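Local coordinates for protein minor fimbrium tip subunit Mfa3 (PDB 5NF4) that forms part of the tip of the minor fimbriae, filaments that mediate biofilm formation and adhesion to host cells and other oral bacteria, at residues 112-122 / 132-140; 42-50 / 188-196. All blocks are in the same frame, centred on the assembly; numbering follows the deposited sequence.

Contact 1 of 2, residues 112-122 / 132-140; sequences DFFFVANIPNM and KSDMNHFMQ. With FMT (formic acid), chain C.
The F114 ring carries M135 on one face: CG of the methionine stands 3.3 Å from the ring centroid and 8° off the normal, a nearly perpendicular CH-pi contact. At the ring's edge, near its plane, N136 OD1 comes to 3.5 Å from F114 CE2, the amide plane steeply inclined to the ring. The F138 ring has I119 CG2 at its edge, while M122 SD approaches obliquely, 3.5 Å from F138 CZ. With CG anti to the backbone N (chi1 -179°), M135 puts that carbon over the F114 ring; the bend at chi2 then brings SD beside F114 CB and CG, a Met-aromatic contact at 4.4 Å from the centroid, and chi3 turns CE. M139 supplies a second, more distant sulfur beside the same ring and sets its SD 3.7 Å from V116 CG2. Helix 132-140 thus packs on one side of strand 112-117, their directions 37° apart, with F114 and V116 turned to the helix and F115 turned away, in the alternation expected of a strand. At the polar end, K132 lays CD 3.3 Å from D112 OD2, and its NZ makes only a long salt bridge with that oxygen; D112 OD1 is held more firmly, by S79 OG and the backbone N of N167. H137 ND1 donates a 3.0 Å hydrogen bond to O2 of a formic acid molecule, probably from the crystallisation liquor.

Contact 2 of 2, residues 42-50 / 188-196; sequences YLLVNARAA and NNVKLQRVV. With SO4 (sulfate ion), chain D.
A47 and V190 meet at the tight centre of a parallel strand pair, their CB atoms 3.8 Å apart on the same face as A49 and L192. The backbone ladder alternates as parallel pairing requires: V190 N donates to N46 O, R48 N to V190 O, L192 N to R48 O and A50 N to L192 O. The straightest rung is L192 N to R48 O, 2.8 Å with 174° at the hydrogen. Whereas A47, V190 and L192 are buried, R48, N189 and K191 on the other side are polar and partly exposed. R48 and K191 run side by side, K191 CG over the face of the R48 guanidinium. A sulfate, probably from the crystallisation liquor, sits at their ends: N189 ND2 binds its O2 at 2.6 Å, K191 NZ its O1 at 2.9 Å, and N188 adds its backbone N and ND2, with R48 NH2 near but not bonded; K191 NZ also meets E187. Past the ladder, R194 NH1 donates a hydrogen bond to A50 O (3.2 Å) from above the carbonyl plane, though A50 is poorly ordered; the same guanidinium pairs with D67. Strand 41-49, largely propeptide, also pairs antiparallel with strand 99-106, and the buried face packs against strand 109-117.

In the fold
From the N terminus, strand 41-49 comes first and pairs in contact 2 with strand 180-205, 137 residues lying between the segments. Within that loop the chain runs through strands 71-78, 84-91, 99-106 and 109-117, and then contact 1 closes a short, local loop of nine residues by folding helix 132-140 back against strand 109-117. The smaller closure is therefore nested in the larger, without crossing it. The two contacts, centres about 14 Å apart, meet through the side of strand 109-117 facing away from the helix: F115 packs on V45, V190 and L192, and F113 on L43. That strand thus lies between the helix and the parallel pair.

Contact 1 of 2, residues 112-122 / 132-140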
ATOM      1  N   ASP A 112     -15.991  12.470  10.846  1.00 31.87           N
ATOM      2  CA  ASP A 112     -14.788  11.771  10.414  1.00 31.23           C
ATOM      3  C   ASP A 112     -15.176  10.372   9.899  1.00 32.15           C
ATOM      4  O   ASP A 112     -15.803   9.612  10.623  1.00 33.29           O
ATOM      5  CB  ASP A 112     -13.818  11.635  11.578  1.00 33.06           C
ATOM      6  CG  ASP A 112     -13.153  12.942  11.990  1.00 39.20           C
ATOM      7  OD1 ASP A 112     -13.492  14.057  11.536  1.00 37.32           O
ATOM      8  OD2 ASP A 112     -12.199  12.827  12.780  1.00 44.39           O
ATOM      9  N   PHE A 113     -14.815  10.049   8.656  1.00 31.18           N
ATOM     10  CA  PHE A 113     -15.202   8.794   8.005  1.00 29.62           C
ATOM     11  C   PHE A 113     -13.957   7.903   7.935  1.00 29.62           C
ATOM     12  O   PHE A 113     -12.921   8.359   7.493  1.00 34.35           O
ATOM     13  CB  PHE A 113     -15.689   9.015   6.594  1.00 30.56           C
ATOM     14  CG  PHE A 113     -17.051   9.673   6.498  1.00 33.10           C
ATOM     15  CD1 PHE A 113     -17.228  11.020   6.809  1.00 31.50           C
ATOM     16  CD2 PHE A 113     -18.131   8.937   6.053  1.00 33.67           C
ATOM     17  CE1 PHE A 113     -18.483  11.596   6.683  1.00 34.05           C
ATOM     18  CE2 PHE A 113     -19.367   9.502   5.938  1.00 37.36           C
ATOM     19  CZ  PHE A 113     -19.546  10.831   6.248  1.00 35.52           C
ATOM     20  N   PHE A 114     -14.110   6.650   8.324  1.00 29.88           N
ATOM     21  CA  PHE A 114     -13.018   5.675   8.256  1.00 29.66           C
ATOM     22  C   PHE A 114     -13.484   4.511   7.411  1.00 32.14           C
ATOM     23  O   PHE A 114     -14.539   3.951   7.660  1.00 32.30           O
ATOM     24  CB  PHE A 114     -12.595   5.164   9.640  1.00 28.79           C
ATOM     25  CG  PHE A 114     -12.029   6.216  10.532  1.00 31.38           C
ATOM     26  CD1 PHE A 114     -12.881   7.119  11.173  1.00 30.48           C
ATOM     27  CD2 PHE A 114     -10.662   6.309  10.758  1.00 31.09           C
ATOM     28  CE1 PHE A 114     -12.372   8.089  12.018  1.00 30.70           C
ATOM     29  CE2 PHE A 114     -10.145   7.278  11.610  1.00 31.64           C
ATOM     30  CZ  PHE A 114     -11.025   8.197  12.233  1.00 32.85           C
ATOM     31  N   PHE A 115     -12.644   4.112   6.451  1.00 31.68           N
ATOM     32  CA  PHE A 115     -12.939   3.005   5.571  1.00 31.06           C
ATOM     33  C   PHE A 115     -11.787   1.998   5.680  1.00 33.00           C
ATOM     34  O   PHE A 115     -10.625   2.371   5.534  1.00 33.49           O
ATOM     35  CB  PHE A 115     -13.091   3.444   4.117  1.00 32.66           C
ATOM     36  CG  PHE A 115     -14.308   4.304   3.872  1.00 33.06           C
ATOM     37  CD1 PHE A 115     -14.243   5.677   4.029  1.00 32.75           C
ATOM     38  CD2 PHE A 115     -15.503   3.723   3.514  1.00 33.54           C
ATOM     39  CE1 PHE A 115     -15.351   6.466   3.803  1.00 32.85           C
ATOM     40  CE2 PHE A 115     -16.638   4.500   3.278  1.00 37.67           C
ATOM     41  CZ  PHE A 115     -16.564   5.870   3.424  1.00 34.44           C
ATOM     42  N   VAL A 116     -12.146   0.747   5.940  1.00 31.41           N
ATOM     43  CA  VAL A 116     -11.173  -0.348   6.117  1.00 29.14           C
ATOM     44  C   VAL A 116     -11.639  -1.539   5.280  1.00 31.08           C
ATOM     45  O   VAL A 116     -12.737  -2.029   5.474  1.00 33.62           O
ATOM     46  CB  VAL A 116     -11.043  -0.744   7.611  1.00 33.89           C
ATOM     47  CG1 VAL A 116     -10.083  -1.887   7.775  1.00 40.16           C
ATOM     48  CG2 VAL A 116     -10.513   0.452   8.423  1.00 33.33           C
ATOM     49  N   ALA A 117     -10.780  -2.039   4.379  1.00 31.78           N
ATOM     50  CA  ALA A 117     -11.152  -3.116   3.492  1.00 31.03           C
ATOM     51  C   ALA A 117     -10.238  -4.315   3.665  1.00 30.67           C
ATOM     52  O   ALA A 117      -9.064  -4.142   3.993  1.00 32.10           O
ATOM     53  CB  ALA A 117     -11.113  -2.666   2.044  1.00 34.94           C
ATOM     54  N   ASN A 118     -10.828  -5.494   3.488  1.00 31.67           N
ATOM     55  CA  ASN A 118     -10.086  -6.753   3.472  1.00 32.98           C
ATOM     56  C   ASN A 118      -9.317  -7.052   4.762  1.00 35.14           C
ATOM     57  O   ASN A 118      -8.290  -7.718   4.744  1.00 37.20           O
ATOM     58  CB  ASN A 118      -9.131  -6.734   2.291  1.00 30.97           C
ATOM     59  CG  ASN A 118      -9.862  -6.716   0.966  1.00 36.66           C
ATOM     60  OD1 ASN A 118     -11.028  -7.115   0.897  1.00 40.55           O
ATOM     61  ND2 ASN A 118      -9.169  -6.305  -0.104  1.00 37.51           N
ATOM     62  N   ILE A 119      -9.836  -6.585   5.874  1.00 36.37           N
ATOM     63  CA  ILE A 119      -9.282  -6.916   7.181  1.00 35.23           C
ATOM     64  C   ILE A 119     -10.036  -8.119   7.763  1.00 35.00           C
ATOM     65  O   ILE A 119     -11.262  -8.116   7.866  1.00 33.91           O
ATOM     66  CB  ILE A 119      -9.361  -5.682   8.112  1.00 36.51           C
ATOM     67  CG1 ILE A 119      -8.435  -4.571   7.593  1.00 46.10           C
ATOM     68  CG2 ILE A 119      -9.024  -6.042   9.554  1.00 34.74           C
ATOM     69  CD1 ILE A 119      -6.964  -4.971   7.464  1.00 48.26           C
ATOM     70  N   PRO A 120      -9.306  -9.193   8.121  1.00 36.30           N
ATOM     71  CA  PRO A 120      -9.985 -10.365   8.688  1.00 36.67           C
ATOM     72  C   PRO A 120     -10.857 -10.044   9.897  1.00 37.48           C
ATOM     73  O   PRO A 120     -10.381  -9.407  10.862  1.00 34.99           O
ATOM     74  CB  PRO A 120      -8.822 -11.274   9.106  1.00 39.87           C
ATOM     75  CG  PRO A 120      -7.708 -10.865   8.242  1.00 44.62           C
ATOM     76  CD  PRO A 120      -7.855  -9.400   8.020  1.00 41.39           C
ATOM     77  N   ASN A 121     -12.100 -10.518   9.828  1.00 37.68           N
ATOM     78  CA  ASN A 121     -13.112 -10.321  10.866  1.00 39.74           C
ATOM     79  C   ASN A 121     -13.273  -8.878  11.323  1.00 37.16           C
ATOM     80  O   ASN A 121     -13.549  -8.608  12.482  1.00 35.27           O
ATOM     81  CB  ASN A 121     -12.804 -11.220  12.055  1.00 37.17           C
ATOM     82  CG  ASN A 121     -13.228 -12.642  11.807  1.00 38.22           C
ATOM     83  OD1 ASN A 121     -14.348 -12.881  11.412  1.00 40.09           O
ATOM     84  ND2 ASN A 121     -12.322 -13.592  11.991  1.00 41.51           N
ATOM     85  N   MET A 122     -13.148  -7.955  10.377  1.00 35.62           N
ATOM     86  CA  MET A 122     -13.395  -6.560  10.641  1.00 35.00           C
ATOM     87  C   MET A 122     -14.796  -6.331  11.210  1.00 35.46           C
ATOM     88  O   MET A 122     -14.984  -5.417  12.021  1.00 34.24           O
ATOM     89  CB  MET A 122     -13.195  -5.736   9.366  1.00 39.36           C
ATOM     90  CG  MET A 122     -13.280  -4.261   9.590  1.00 39.22           C
ATOM     91  SD  MET A 122     -12.003  -3.659  10.675  1.00 37.11           S
ATOM     92  CE  MET A 122     -12.824  -2.210  11.333  1.00 37.63           C
ATOM     93  N   LYS A 132     -14.132   7.518  18.555  1.00 33.47           N
ATOM     94  CA  LYS A 132     -13.122   7.910  17.596  1.00 33.88           C
ATOM     95  C   LYS A 132     -11.697   7.615  18.117  1.00 33.56           C
ATOM     96  O   LYS A 132     -10.793   7.307  17.338  1.00 33.05           O
ATOM     97  CB  LYS A 132     -13.291   9.391  17.265  1.00 39.09           C
ATOM     98  CG  LYS A 132     -12.527   9.813  16.020  1.00 43.90           C
ATOM     99  CD  LYS A 132     -12.922  11.218  15.578  1.00 47.75           C
ATOM    100  CE  LYS A 132     -12.409  12.277  16.523  1.00 47.14           C
ATOM    101  NZ  LYS A 132     -10.941  12.315  16.534  1.00 48.47           N
ATOM    102  N   SER A 133     -11.503   7.691  19.432  1.00 33.09           N
ATOM    103  CA  SER A 133     -10.206   7.381  20.034  1.00 34.45           C
ATOM    104  C   SER A 133      -9.835   5.922  19.755  1.00 31.89           C
ATOM    105  O   SER A 133      -8.693   5.615  19.334  1.00 31.95           O
ATOM    106  CB  SER A 133     -10.233   7.660  21.549  1.00 37.10           C
ATOM    107  OG  SER A 133      -9.040   7.192  22.151  1.00 39.69           O
ATOM    108  N   ASP A 134     -10.802   5.020  19.965  1.00 30.05           N
ATOM    109  CA  ASP A 134     -10.613   3.609  19.642  1.00 30.35           C
ATOM    110  C   ASP A 134     -10.323   3.428  18.165  1.00 31.11           C
ATOM    111  O   ASP A 134      -9.516   2.596  17.765  1.00 30.49           O
ATOM    112  CB  ASP A 134     -11.834   2.773  19.994  1.00 29.23           C
ATOM    113  CG  ASP A 134     -12.113   2.724  21.484  1.00 35.43           C
ATOM    114  OD1 ASP A 134     -11.188   2.909  22.286  1.00 35.51           O
ATOM    115  OD2 ASP A 134     -13.288   2.511  21.849  1.00 36.89           O
ATOM    116  N   MET A 135     -11.046   4.178  17.349  1.00 28.48           N
ATOM    117  CA  MET A 135     -10.938   4.043  15.906  1.00 27.88           C
ATOM    118  C   MET A 135      -9.528   4.420  15.439  1.00 29.80           C
ATOM    119  O   MET A 135      -8.884   3.697  14.650  1.00 30.38           O
ATOM    120  CB  MET A 135     -11.981   4.931  15.192  1.00 29.79           C
ATOM    121  CG  MET A 135     -11.932   4.814  13.654  1.00 29.19           C
ATOM    122  SD  MET A 135     -12.675   3.338  13.035  1.00 30.56           S
ATOM    123  CE  MET A 135     -11.263   2.485  12.331  1.00 32.04           C
ATOM    124  N   ASN A 136      -9.023   5.541  15.932  1.00 30.21           N
ATOM    125  CA  ASN A 136      -7.655   5.920  15.610  1.00 28.90           C
ATOM    126  C   ASN A 136      -6.600   4.925  16.132  1.00 30.55           C
ATOM    127  O   ASN A 136      -5.636   4.644  15.425  1.00 29.33           O
ATOM    128  CB  ASN A 136      -7.359   7.310  16.111  1.00 33.64           C
ATOM    129  CG  ASN A 136      -7.972   8.375  15.189  1.00 37.04           C
ATOM    130  OD1 ASN A 136      -7.793   8.325  13.971  1.00 36.54           O
ATOM    131  ND2 ASN A 136      -8.715   9.300  15.755  1.00 41.35           N
ATOM    132  N   HIS A 137      -6.785   4.397  17.338  1.00 29.05           N
ATOM    133  CA  HIS A 137      -5.875   3.347  17.823  1.00 30.31           C
ATOM    134  C   HIS A 137      -5.893   2.159  16.872  1.00 30.33           C
ATOM    135  O   HIS A 137      -4.822   1.599  16.542  1.00 28.35           O
ATOM    136  CB  HIS A 137      -6.244   2.909  19.258  1.00 32.62           C
ATOM    137  CG  HIS A 137      -5.834   3.885  20.331  1.00 33.95           C
ATOM    138  ND1 HIS A 137      -4.588   4.476  20.393  1.00 40.10           N
ATOM    139  CD2 HIS A 137      -6.514   4.343  21.411  1.00 31.58           C
ATOM    140  CE1 HIS A 137      -4.530   5.272  21.453  1.00 39.08           C
ATOM    141  NE2 HIS A 137      -5.685   5.208  22.088  1.00 35.79           N
ATOM    142  N   PHE A 138      -7.080   1.753  16.423  1.00 30.46           N
ATOM    143  CA  PHE A 138      -7.214   0.617  15.527  1.00 30.97           C
ATOM    144  C   PHE A 138      -6.479   0.880  14.218  1.00 30.08           C
ATOM    145  O   PHE A 138      -5.757   0.004  13.711  1.00 28.55           O
ATOM    146  CB  PHE A 138      -8.704   0.317  15.255  1.00 29.07           C
ATOM    147  CG  PHE A 138      -8.953  -0.915  14.418  1.00 29.09           C
ATOM    148  CD1 PHE A 138      -8.915  -0.845  13.020  1.00 30.10           C
ATOM    149  CD2 PHE A 138      -9.187  -2.144  15.022  1.00 29.15           C
ATOM    150  CE1 PHE A 138      -9.161  -1.989  12.251  1.00 33.49           C
ATOM    151  CE2 PHE A 138      -9.401  -3.288  14.268  1.00 31.43           C
ATOM    152  CZ  PHE A 138      -9.387  -3.223  12.884  1.00 31.60           C
ATOM    153  N   MET A 139      -6.660   2.074  13.658  1.00 26.62           N
ATOM    154  CA  MET A 139      -5.955   2.426  12.424  1.00 29.59           C
ATOM    155  C   MET A 139      -4.417   2.389  12.553  1.00 29.96           C
ATOM    156  O   MET A 139      -3.718   2.161  11.568  1.00 29.50           O
ATOM    157  CB  MET A 139      -6.326   3.812  11.935  1.00 30.71           C
ATOM    158  CG  MET A 139      -7.787   3.976  11.580  1.00 29.21           C
ATOM    159  SD  MET A 139      -8.456   2.971  10.223  1.00 31.80           S
ATOM    160  CE  MET A 139      -7.843   3.931   8.864  1.00 37.06           C
ATOM    161  N   GLN A 140      -3.910   2.633  13.756  1.00 29.27           N
ATOM    162  CA  GLN A 140      -2.480   2.786  14.002  1.00 30.35           C
ATOM    163  C   GLN A 140      -1.818   1.459  14.347  1.00 28.80           C
ATOM    164  O   GLN A 140      -0.613   1.405  14.428  1.00 27.14           O
ATOM    165  CB  GLN A 140      -2.262   3.810  15.130  1.00 32.38           C
ATOM    166  CG  GLN A 140      -2.631   5.240  14.686  1.00 33.92           C
ATOM    167  CD  GLN A 140      -2.970   6.193  15.845  1.00 43.45           C
ATOM    168  OE1 GLN A 140      -2.702   5.900  17.009  1.00 44.21           O
ATOM    169  NE2 GLN A 140      -3.584   7.335  15.515  1.00 46.49           N
TER
HETATM  170  C   FMT C 501      -0.887   3.887  18.639  1.00 53.42           C
HETATM  171  O1  FMT C 501      -0.192   3.255  19.422  1.00 62.55           O
HETATM  172  O2  FMT C 501      -2.102   3.967  18.810  1.00 48.36           O

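Contact 2 of 2, residues 42-50 / 188-196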
ATOM      1  N   TYR A  42     -29.540  11.145   4.360  1.00 40.26           N
ATOM      2  CA  TYR A  42     -29.291   9.888   3.649  1.00 41.41           C
ATOM      3  C   TYR A  42     -28.180  10.152   2.661  1.00 41.15           C
ATOM      4  O   TYR A  42     -28.306  11.009   1.786  1.00 41.29           O
ATOM      5  CB  TYR A  42     -30.533   9.386   2.947  1.00 40.60           C
ATOM      6  CG  TYR A  42     -31.652   9.079   3.900  1.00 44.34           C
ATOM      7  CD1 TYR A  42     -32.454  10.091   4.401  1.00 48.81           C
ATOM      8  CD2 TYR A  42     -31.889   7.781   4.319  1.00 49.01           C
ATOM      9  CE1 TYR A  42     -33.472   9.805   5.290  1.00 60.35           C
ATOM     10  CE2 TYR A  42     -32.892   7.491   5.207  1.00 51.36           C
ATOM     11  CZ  TYR A  42     -33.681   8.500   5.687  1.00 57.49           C
ATOM     12  OH  TYR A  42     -34.681   8.182   6.566  1.00 57.96           O
ATOM     13  N   LEU A  43     -27.103   9.390   2.816  1.00 37.45           N
ATOM     14  CA  LEU A  43     -25.887   9.515   2.028  1.00 39.31           C
ATOM     15  C   LEU A  43     -25.707   8.307   1.151  1.00 42.00           C
ATOM     16  O   LEU A  43     -25.823   7.193   1.638  1.00 41.13           O
ATOM     17  CB  LEU A  43     -24.644   9.613   2.920  1.00 42.38           C
ATOM     18  CG  LEU A  43     -24.232  10.900   3.585  1.00 49.29           C
ATOM     19  CD1 LEU A  43     -22.848  10.690   4.189  1.00 49.14           C
ATOM     20  CD2 LEU A  43     -24.244  12.006   2.579  1.00 50.27           C
ATOM     21  N   LEU A  44     -25.384   8.544  -0.113  1.00 40.20           N
ATOM     22  CA  LEU A  44     -24.973   7.498  -1.037  1.00 40.57           C
ATOM     23  C   LEU A  44     -23.456   7.431  -1.075  1.00 41.13           C
ATOM     24  O   LEU A  44     -22.800   8.379  -1.502  1.00 41.42           O
ATOM     25  CB  LEU A  44     -25.525   7.761  -2.430  1.00 42.66           C
ATOM     26  CG  LEU A  44     -25.276   6.626  -3.424  1.00 47.39           C
ATOM     27  CD1 LEU A  44     -26.014   5.375  -3.008  1.00 44.70           C
ATOM     28  CD2 LEU A  44     -25.694   7.043  -4.816  1.00 58.37           C
ATOM     29  N   VAL A  45     -22.917   6.307  -0.616  1.00 37.51           N
ATOM     30  CA  VAL A  45     -21.470   6.119  -0.506  1.00 38.68           C
ATOM     31  C   VAL A  45     -21.073   5.257  -1.694  1.00 44.87           C
ATOM     32  O   VAL A  45     -21.677   4.200  -1.926  1.00 44.47           O
ATOM     33  CB  VAL A  45     -21.084   5.464   0.841  1.00 42.07           C
ATOM     34  CG1 VAL A  45     -19.588   5.077   0.877  1.00 42.02           C
ATOM     35  CG2 VAL A  45     -21.378   6.406   1.986  1.00 42.63           C
ATOM     36  N   ASN A  46     -20.132   5.752  -2.496  1.00 43.82           N
ATOM     37  CA  ASN A  46     -19.520   4.952  -3.563  1.00 44.76           C
ATOM     38  C   ASN A  46     -18.033   4.830  -3.317  1.00 48.54           C
ATOM     39  O   ASN A  46     -17.334   5.850  -3.264  1.00 43.54           O
ATOM     40  CB  ASN A  46     -19.763   5.560  -4.936  1.00 49.96           C
ATOM     41  CG  ASN A  46     -19.609   4.535  -6.048  1.00 69.97           C
ATOM     42  OD1 ASN A  46     -18.695   3.712  -6.034  1.00 73.86           O
ATOM     43  ND2 ASN A  46     -20.529   4.554  -6.991  1.00 74.14           N
ATOM     44  N   ALA A  47     -17.578   3.589  -3.150  1.00 40.93           N
ATOM     45  CA  ALA A  47     -16.208   3.281  -2.737  1.00 39.25           C
ATOM     46  C   ALA A  47     -15.571   2.297  -3.701  1.00 43.34           C
ATOM     47  O   ALA A  47     -16.245   1.447  -4.284  1.00 48.49           O
ATOM     48  CB  ALA A  47     -16.191   2.721  -1.329  1.00 39.13           C
ATOM     49  N   ARG A  48     -14.259   2.418  -3.875  1.00 40.23           N
ATOM     50  CA  ARG A  48     -13.577   1.603  -4.843  1.00 41.23           C
ATOM     51  C   ARG A  48     -12.087   1.675  -4.552  1.00 41.81           C
ATOM     52  O   ARG A  48     -11.627   2.621  -3.911  1.00 37.94           O
ATOM     53  CB  ARG A  48     -13.886   2.078  -6.258  1.00 47.33           C
ATOM     54  CG  ARG A  48     -13.479   3.496  -6.541  1.00 63.17           C
ATOM     55  CD  ARG A  48     -13.475   3.737  -8.032  1.00 90.81           C
ATOM     56  NE  ARG A  48     -13.307   5.148  -8.363  1.00113.03           N
ATOM     57  CZ  ARG A  48     -12.142   5.792  -8.355  1.00121.73           C
ATOM     58  NH1 ARG A  48     -11.019   5.163  -8.022  1.00116.61           N
ATOM     59  NH2 ARG A  48     -12.106   7.077  -8.677  1.00126.28           N
ATOM     60  N   ALA A  49     -11.339   0.672  -4.984  1.00 43.66           N
ATOM     61  CA  ALA A  49      -9.908   0.760  -4.805  1.00 48.93           C
ATOM     62  C   ALA A  49      -9.356   1.850  -5.731  1.00 64.92           C
ATOM     63  O   ALA A  49      -9.822   2.007  -6.862  1.00 59.58           O
ATOM     64  CB  ALA A  49      -9.247  -0.582  -5.072  1.00 52.59           C
ATOM     65  N   ALA A  50      -8.395   2.624  -5.229  1.00 74.73           N
ATOM     66  CA  ALA A  50      -7.729   3.659  -6.019  1.00 83.70           C
ATOM     67  C   ALA A  50      -6.832   3.041  -7.094  1.00 95.87           C
ATOM     68  O   ALA A  50      -5.682   2.672  -6.832  1.00 96.60           O
ATOM     69  CB  ALA A  50      -6.911   4.577  -5.108  1.00 75.15           C
ATOM     70  N   ASN A 188     -15.774  12.517  -6.066  1.00 53.42           N
ATOM     71  CA  ASN A 188     -17.008  11.760  -6.325  1.00 55.65           C
ATOM     72  C   ASN A 188     -17.058  10.399  -5.661  1.00 53.50           C
ATOM     73  O   ASN A 188     -18.134   9.851  -5.422  1.00 50.92           O
ATOM     74  CB  ASN A 188     -17.196  11.556  -7.819  1.00 58.52           C
ATOM     75  CG  ASN A 188     -17.589  12.823  -8.525  1.00 71.77           C
ATOM     76  OD1 ASN A 188     -18.399  13.601  -8.018  1.00 63.47           O
ATOM     77  ND2 ASN A 188     -17.010  13.048  -9.698  1.00 77.91           N
ATOM     78  N   ASN A 189     -15.885   9.858  -5.366  1.00 44.84           N
ATOM     79  CA  ASN A 189     -15.768   8.493  -4.896  1.00 43.87           C
ATOM     80  C   ASN A 189     -14.874   8.436  -3.691  1.00 42.85           C
ATOM     81  O   ASN A 189     -13.936   9.220  -3.589  1.00 44.77           O
ATOM     82  CB  ASN A 189     -15.157   7.577  -5.968  1.00 53.75           C
ATOM     83  CG  ASN A 189     -15.985   7.510  -7.222  1.00 73.95           C
ATOM     84  OD1 ASN A 189     -17.012   6.835  -7.264  1.00 74.39           O
ATOM     85  ND2 ASN A 189     -15.531   8.195  -8.266  1.00 76.35           N
ATOM     86  N   VAL A 190     -15.148   7.478  -2.818  1.00 39.03           N
ATOM     87  CA  VAL A 190     -14.193   7.044  -1.819  1.00 37.17           C
ATOM     88  C   VAL A 190     -13.169   6.176  -2.545  1.00 37.93           C
ATOM     89  O   VAL A 190     -13.544   5.213  -3.203  1.00 38.66           O
ATOM     90  CB  VAL A 190     -14.864   6.241  -0.689  1.00 38.04           C
ATOM     91  CG1 VAL A 190     -13.824   5.594   0.237  1.00 39.75           C
ATOM     92  CG2 VAL A 190     -15.773   7.137   0.110  1.00 36.47           C
ATOM     93  N   LYS A 191     -11.889   6.495  -2.377  1.00 38.30           N
ATOM     94  CA  LYS A 191     -10.816   5.815  -3.100  1.00 40.49           C
ATOM     95  C   LYS A 191      -9.909   5.182  -2.071  1.00 38.63           C
ATOM     96  O   LYS A 191      -9.170   5.862  -1.340  1.00 36.22           O
ATOM     97  CB  LYS A 191     -10.040   6.786  -3.981  1.00 47.07           C
ATOM     98  CG  LYS A 191     -10.851   7.403  -5.117  1.00 54.66           C
ATOM     99  CD  LYS A 191     -10.347   8.809  -5.440  1.00 67.50           C
ATOM    100  CE  LYS A 191     -11.255   9.525  -6.419  1.00 77.45           C
ATOM    101  NZ  LYS A 191     -10.670  10.817  -6.863  1.00 82.60           N
ATOM    102  N   LEU A 192      -9.974   3.863  -2.006  1.00 37.54           N
ATOM    103  CA  LEU A 192      -9.246   3.122  -0.988  1.00 36.64           C
ATOM    104  C   LEU A 192      -7.800   2.997  -1.412  1.00 36.94           C
ATOM    105  O   LEU A 192      -7.530   2.818  -2.599  1.00 38.60           O
ATOM    106  CB  LEU A 192      -9.863   1.742  -0.798  1.00 38.98           C
ATOM    107  CG  LEU A 192     -11.354   1.772  -0.422  1.00 43.22           C
ATOM    108  CD1 LEU A 192     -12.007   0.403  -0.624  1.00 44.84           C
ATOM    109  CD2 LEU A 192     -11.484   2.218   1.013  1.00 42.85           C
ATOM    110  N   GLN A 193      -6.890   3.116  -0.454  1.00 33.76           N
ATOM    111  CA  GLN A 193      -5.457   2.956  -0.729  1.00 33.91           C
ATOM    112  C   GLN A 193      -4.983   1.642  -0.186  1.00 34.41           C
ATOM    113  O   GLN A 193      -5.221   1.347   0.987  1.00 33.20           O
ATOM    114  CB  GLN A 193      -4.648   4.085  -0.108  1.00 34.66           C
ATOM    115  CG  GLN A 193      -4.877   5.391  -0.825  1.00 49.64           C
ATOM    116  CD  GLN A 193      -4.367   6.583  -0.041  1.00 66.88           C
ATOM    117  OE1 GLN A 193      -3.800   6.432   1.043  1.00 60.79           O
ATOM    118  NE2 GLN A 193      -4.560   7.776  -0.590  1.00 78.78           N
ATOM    119  N   ARG A 194      -4.295   0.859  -1.016  1.00 32.65           N
ATOM    120  CA  ARG A 194      -3.672  -0.368  -0.524  1.00 31.90           C
ATOM    121  C   ARG A 194      -2.577  -0.020   0.484  1.00 31.89           C
ATOM    122  O   ARG A 194      -1.966   1.047   0.377  1.00 32.20           O
ATOM    123  CB  ARG A 194      -3.076  -1.182  -1.685  1.00 33.00           C
ATOM    124  CG  ARG A 194      -4.114  -1.584  -2.733  1.00 35.91           C
ATOM    125  CD  ARG A 194      -3.457  -2.025  -4.028  1.00 37.60           C
ATOM    126  NE  ARG A 194      -4.422  -2.204  -5.121  1.00 45.45           N
ATOM    127  CZ  ARG A 194      -4.806  -1.247  -5.956  1.00 56.05           C
ATOM    128  NH1 ARG A 194      -4.332  -0.015  -5.834  1.00 47.49           N
ATOM    129  NH2 ARG A 194      -5.690  -1.522  -6.907  1.00 62.82           N
ATOM    130  N   VAL A 195      -2.324  -0.937   1.425  1.00 31.11           N
ATOM    131  CA  VAL A 195      -1.306  -0.744   2.472  1.00 31.78           C
ATOM    132  C   VAL A 195       0.078  -1.186   1.985  1.00 32.03           C
ATOM    133  O   VAL A 195       1.070  -0.975   2.692  1.00 31.31           O
ATOM    134  CB  VAL A 195      -1.681  -1.513   3.775  1.00 28.84           C
ATOM    135  CG1 VAL A 195      -3.043  -1.018   4.277  1.00 31.22           C
ATOM    136  CG2 VAL A 195      -1.685  -3.030   3.551  1.00 28.46           C
ATOM    137  N   VAL A 196       0.123  -1.798   0.795  1.00 31.55           N
ATOM    138  CA  VAL A 196       1.373  -2.293   0.211  1.00 31.68           C
ATOM    139  C   VAL A 196       1.733  -1.478  -1.028  1.00 34.24           C
ATOM    140  O   VAL A 196       0.872  -0.801  -1.614  1.00 35.31           O
ATOM    141  CB  VAL A 196       1.294  -3.808  -0.178  1.00 31.78           C
ATOM    142  CG1 VAL A 196       1.153  -4.695   1.070  1.00 31.83           C
ATOM    143  CG2 VAL A 196       0.161  -4.088  -1.130  1.00 33.16           C
TER
HETATM  144  S   SO4 D 502     -13.540  11.136  -8.757  0.79 86.14           S
HETATM  145  O1  SO4 D 502     -12.261  10.737  -9.338  0.79 85.64           O
HETATM  146  O2  SO4 D 502     -13.930  10.179  -7.730  0.79 88.45           O
HETATM  147  O3  SO4 D 502     -13.423  12.466  -8.165  0.79 85.74           O
HETATM  148  O4  SO4 D 502     -14.549  11.147  -9.813  0.79 89.91           O